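Local coordinates for protein TqaA (Penicillium aethiopicum, PDB 5DLK) that probably closes a nonribosomal peptide into a ring, this chain being the terminal condensation-like domain of a much longer fungal synthetase, at residues D226-F231 against E364-R369. Numbering follows the deposited sequence.
Sequences DPTFQF and EHVELR
The apolar part of the contact is V366 set against T228 and F229. V366 and T228 point at each other methyl to methyl, CG1 of V366 lying 3.6 Å from CG2 of T228, and the second valine methyl, CG2, lies 3.8 Å from that same threonine carbon. T228 offers its methyl because CG2 stands anti to the backbone N (chi1 -75° for OG1). F229 and V366 instead run past one another in opposite senses: ring atom CE1 of F229 is 4.1 Å from CG2 of V366, and the valine meets the ring obliquely. Further contacts of F229 with D370 and of V366 with I371 carry this packing onto helix 368-375.

These residues join the first turn of helix 227-235 to the loop that leads into helix 368-375, within the condensation domain. D226 is the N-cap of the former helix, its OD1 accepting from T228 N at 3.0 Å with an N-H...O angle of 159°, from the anti side and 28° out of the carboxylate plane. E367 holds the N-cap position of the latter and forms a salt bridge to R215.

On the polar side, the ring of H365 comes no nearer than a loose 4.1 Å, from its CE1 to OG1 of T228. That hydroxyl is hydrogen-bonded with ND1 of H363, the residue preceding segment 364-369. The H365 side chain is about 8 Å from that of N311, which binds phosphopantetheine in another structure of this protein.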
ATOM      1  N   ASP A 226      16.807 -18.710  12.376  1.00 28.11           N
ATOM      2  CA  ASP A 226      15.506 -18.058  12.300  1.00 27.13           C
ATOM      3  C   ASP A 226      14.556 -18.884  11.454  1.00 23.22           C
ATOM      4  O   ASP A 226      14.826 -19.097  10.274  1.00 24.02           O
ATOM      5  CB  ASP A 226      15.639 -16.657  11.717  1.00 28.00           C
ATOM      6  CG  ASP A 226      14.444 -15.785  12.032  1.00 30.64           C
ATOM      7  OD1 ASP A 226      13.303 -16.302  11.963  1.00 30.93           O
ATOM      8  OD2 ASP A 226      14.649 -14.583  12.342  1.00 28.90           O
ATOM      9  N   PRO A 227      13.455 -19.350  12.056  1.00 25.58           N
ATOM     10  CA  PRO A 227      12.504 -20.199  11.332  1.00 24.20           C
ATOM     11  C   PRO A 227      11.973 -19.507  10.080  1.00 21.93           C
ATOM     12  O   PRO A 227      11.605 -20.190   9.132  1.00 19.89           O
ATOM     13  CB  PRO A 227      11.373 -20.415  12.335  1.00 27.46           C
ATOM     14  CG  PRO A 227      12.009 -20.166  13.689  1.00 32.50           C
ATOM     15  CD  PRO A 227      13.043 -19.112  13.451  1.00 30.18           C
ATOM     16  N   THR A 228      11.909 -18.183  10.091  1.00 21.29           N
ATOM     17  CA  THR A 228      11.364 -17.490   8.930  1.00 21.71           C
ATOM     18  C   THR A 228      12.333 -17.555   7.744  1.00 18.15           C
ATOM     19  O   THR A 228      11.925 -17.802   6.606  1.00 18.69           O
ATOM     20  CB  THR A 228      10.995 -16.057   9.287  1.00 23.22           C
ATOM     21  OG1 THR A 228       9.779 -16.102  10.044  1.00 24.49           O
ATOM     22  CG2 THR A 228      10.728 -15.248   8.023  1.00 22.56           C
ATOM     23  N   PHE A 229      13.621 -17.379   7.993  1.00 18.69           N
ATOM     24  CA  PHE A 229      14.570 -17.496   6.899  1.00 19.29           C
ATOM     25  C   PHE A 229      14.858 -18.956   6.551  1.00 18.44           C
ATOM     26  O   PHE A 229      15.233 -19.270   5.404  1.00 18.71           O
ATOM     27  CB  PHE A 229      15.841 -16.721   7.216  1.00 19.59           C
ATOM     28  CG  PHE A 229      15.591 -15.233   7.292  1.00 18.89           C
ATOM     29  CD1 PHE A 229      15.100 -14.562   6.176  1.00 18.37           C
ATOM     30  CD2 PHE A 229      15.779 -14.534   8.471  1.00 25.06           C
ATOM     31  CE1 PHE A 229      14.823 -13.192   6.230  1.00 19.88           C
ATOM     32  CE2 PHE A 229      15.518 -13.178   8.540  1.00 24.94           C
ATOM     33  CZ  PHE A 229      15.039 -12.506   7.426  1.00 23.68           C
ATOM     34  N   GLN A 230      14.649 -19.845   7.509  1.00 20.11           N
ATOM     35  CA  GLN A 230      14.701 -21.271   7.183  1.00 17.99           C
ATOM     36  C   GLN A 230      13.553 -21.613   6.246  1.00 20.57           C
ATOM     37  O   GLN A 230      13.733 -22.362   5.271  1.00 19.16           O
ATOM     38  CB  GLN A 230      14.628 -22.122   8.447  1.00 19.39           C
ATOM     39  CG  GLN A 230      15.935 -22.073   9.244  1.00 23.22           C
ATOM     40  CD  GLN A 230      15.805 -22.711  10.626  1.00 32.09           C
ATOM     41  OE1 GLN A 230      14.724 -23.169  11.017  1.00 30.47           O
ATOM     42  NE2 GLN A 230      16.911 -22.745  11.369  1.00 33.87           N
ATOM     43  N   PHE A 231      12.379 -21.064   6.545  1.00 18.68           N
ATOM     44  CA  PHE A 231      11.215 -21.279   5.689  1.00 18.62           C
ATOM     45  C   PHE A 231      11.474 -20.778   4.277  1.00 17.29           C
ATOM     46  O   PHE A 231      11.231 -21.500   3.317  1.00 16.28           O
ATOM     47  CB  PHE A 231       9.956 -20.588   6.224  1.00 19.24           C
ATOM     48  CG  PHE A 231       8.856 -20.502   5.193  1.00 16.45           C
ATOM     49  CD1 PHE A 231       8.668 -19.318   4.464  1.00 16.73           C
ATOM     50  CD2 PHE A 231       8.058 -21.606   4.911  1.00 16.63           C
ATOM     51  CE1 PHE A 231       7.684 -19.235   3.479  1.00 18.43           C
ATOM     52  CE2 PHE A 231       7.055 -21.538   3.926  1.00 18.75           C
ATOM     53  CZ  PHE A 231       6.873 -20.331   3.213  1.00 14.58           C
ATOM     54  N   GLU A 364       5.701 -13.856   6.221  1.00 18.12           N
ATOM     55  CA  GLU A 364       5.537 -12.921   5.108  1.00 18.49           C
ATOM     56  C   GLU A 364       5.929 -11.472   5.438  1.00 21.47           C
ATOM     57  O   GLU A 364       5.916 -10.600   4.561  1.00 18.78           O
ATOM     58  CB  GLU A 364       4.079 -12.950   4.640  1.00 17.85           C
ATOM     59  CG  GLU A 364       3.162 -12.297   5.660  1.00 21.50           C
ATOM     60  CD  GLU A 364       1.713 -12.190   5.227  1.00 24.52           C
ATOM     61  OE1 GLU A 364       1.255 -12.980   4.357  1.00 22.26           O
ATOM     62  OE2 GLU A 364       1.023 -11.307   5.794  1.00 22.51           O
ATOM     63  N   HIS A 365       6.276 -11.225   6.701  1.00 19.51           N
ATOM     64  CA  HIS A 365       6.483  -9.882   7.223  1.00 19.55           C
ATOM     65  C   HIS A 365       7.915  -9.357   7.134  1.00 21.84           C
ATOM     66  O   HIS A 365       8.172  -8.176   7.418  1.00 23.58           O
ATOM     67  CB  HIS A 365       6.051  -9.863   8.691  1.00 20.51           C
ATOM     68  CG  HIS A 365       6.823 -10.827   9.533  1.00 19.64           C
ATOM     69  ND1 HIS A 365       6.462 -12.153   9.663  1.00 21.46           N
ATOM     70  CD2 HIS A 365       7.960 -10.669  10.254  1.00 23.85           C
ATOM     71  CE1 HIS A 365       7.342 -12.768  10.437  1.00 23.53           C
ATOM     72  NE2 HIS A 365       8.261 -11.888  10.810  1.00 20.85           N
ATOM     73  N   VAL A 366       8.858 -10.221   6.771  1.00 19.18           N
ATOM     74  CA  VAL A 366      10.266  -9.832   6.747  1.00 19.56           C
ATOM     75  C   VAL A 366      10.641  -9.072   5.475  1.00 20.49           C
ATOM     76  O   VAL A 366       9.979  -9.219   4.461  1.00 20.31           O
ATOM     77  CB  VAL A 366      11.186 -11.049   6.896  1.00 20.96           C
ATOM     78  CG1 VAL A 366      11.067 -11.626   8.320  1.00 20.63           C
ATOM     79  CG2 VAL A 366      10.880 -12.110   5.815  1.00 18.81           C
ATOM     80  N   GLU A 367      11.715  -8.283   5.540  1.00 17.50           N
ATOM     81  CA  GLU A 367      12.186  -7.495   4.386  1.00 19.11           C
ATOM     82  C   GLU A 367      12.557  -8.363   3.190  1.00 18.86           C
ATOM     83  O   GLU A 367      13.278  -9.340   3.360  1.00 17.77           O
ATOM     84  CB  GLU A 367      13.408  -6.667   4.773  1.00 22.06           C
ATOM     85  CG  GLU A 367      13.135  -5.680   5.906  1.00 19.01           C
ATOM     86  CD  GLU A 367      12.278  -4.510   5.445  1.00 20.68           C
ATOM     87  OE1 GLU A 367      12.842  -3.582   4.829  1.00 27.77           O
ATOM     88  OE2 GLU A 367      11.060  -4.527   5.703  1.00 22.81           O
ATOM     89  N   LEU A 368      12.102  -7.993   1.993  1.00 17.00           N
ATOM     90  CA  LEU A 368      12.431  -8.758   0.781  1.00 17.40           C
ATOM     91  C   LEU A 368      13.942  -8.933   0.587  1.00 20.14           C
ATOM     92  O   LEU A 368      14.413 -10.031   0.277  1.00 19.04           O
ATOM     93  CB  LEU A 368      11.842  -8.082  -0.459  1.00 15.19           C
ATOM     94  CG  LEU A 368      12.034  -8.815  -1.792  1.00 17.60           C
ATOM     95  CD1 LEU A 368      11.332 -10.197  -1.758  1.00 16.80           C
ATOM     96  CD2 LEU A 368      11.531  -7.978  -2.954  1.00 17.13           C
ATOM     97  N   ARG A 369      14.707  -7.852   0.771  1.00 17.45           N
ATOM     98  CA  ARG A 369      16.156  -7.950   0.622  1.00 18.40           C
ATOM     99  C   ARG A 369      16.775  -8.888   1.660  1.00 18.33           C
ATOM    100  O   ARG A 369      17.842  -9.447   1.409  1.00 21.54           O
ATOM    101  CB  ARG A 369      16.820  -6.553   0.689  1.00 19.60           C
ATOM    102  CG  ARG A 369      16.668  -5.792   2.000  1.00 22.65           C
ATOM    103  CD  ARG A 369      17.581  -4.548   2.012  1.00 22.65           C
ATOM    104  NE  ARG A 369      17.450  -3.696   0.822  1.00 20.56           N
ATOM    105  CZ  ARG A 369      16.606  -2.660   0.720  1.00 20.47           C
ATOM    106  NH1 ARG A 369      15.803  -2.349   1.727  1.00 24.33           N
ATOM    107  NH2 ARG A 369      16.566  -1.938  -0.395  1.00 25.62           N
TER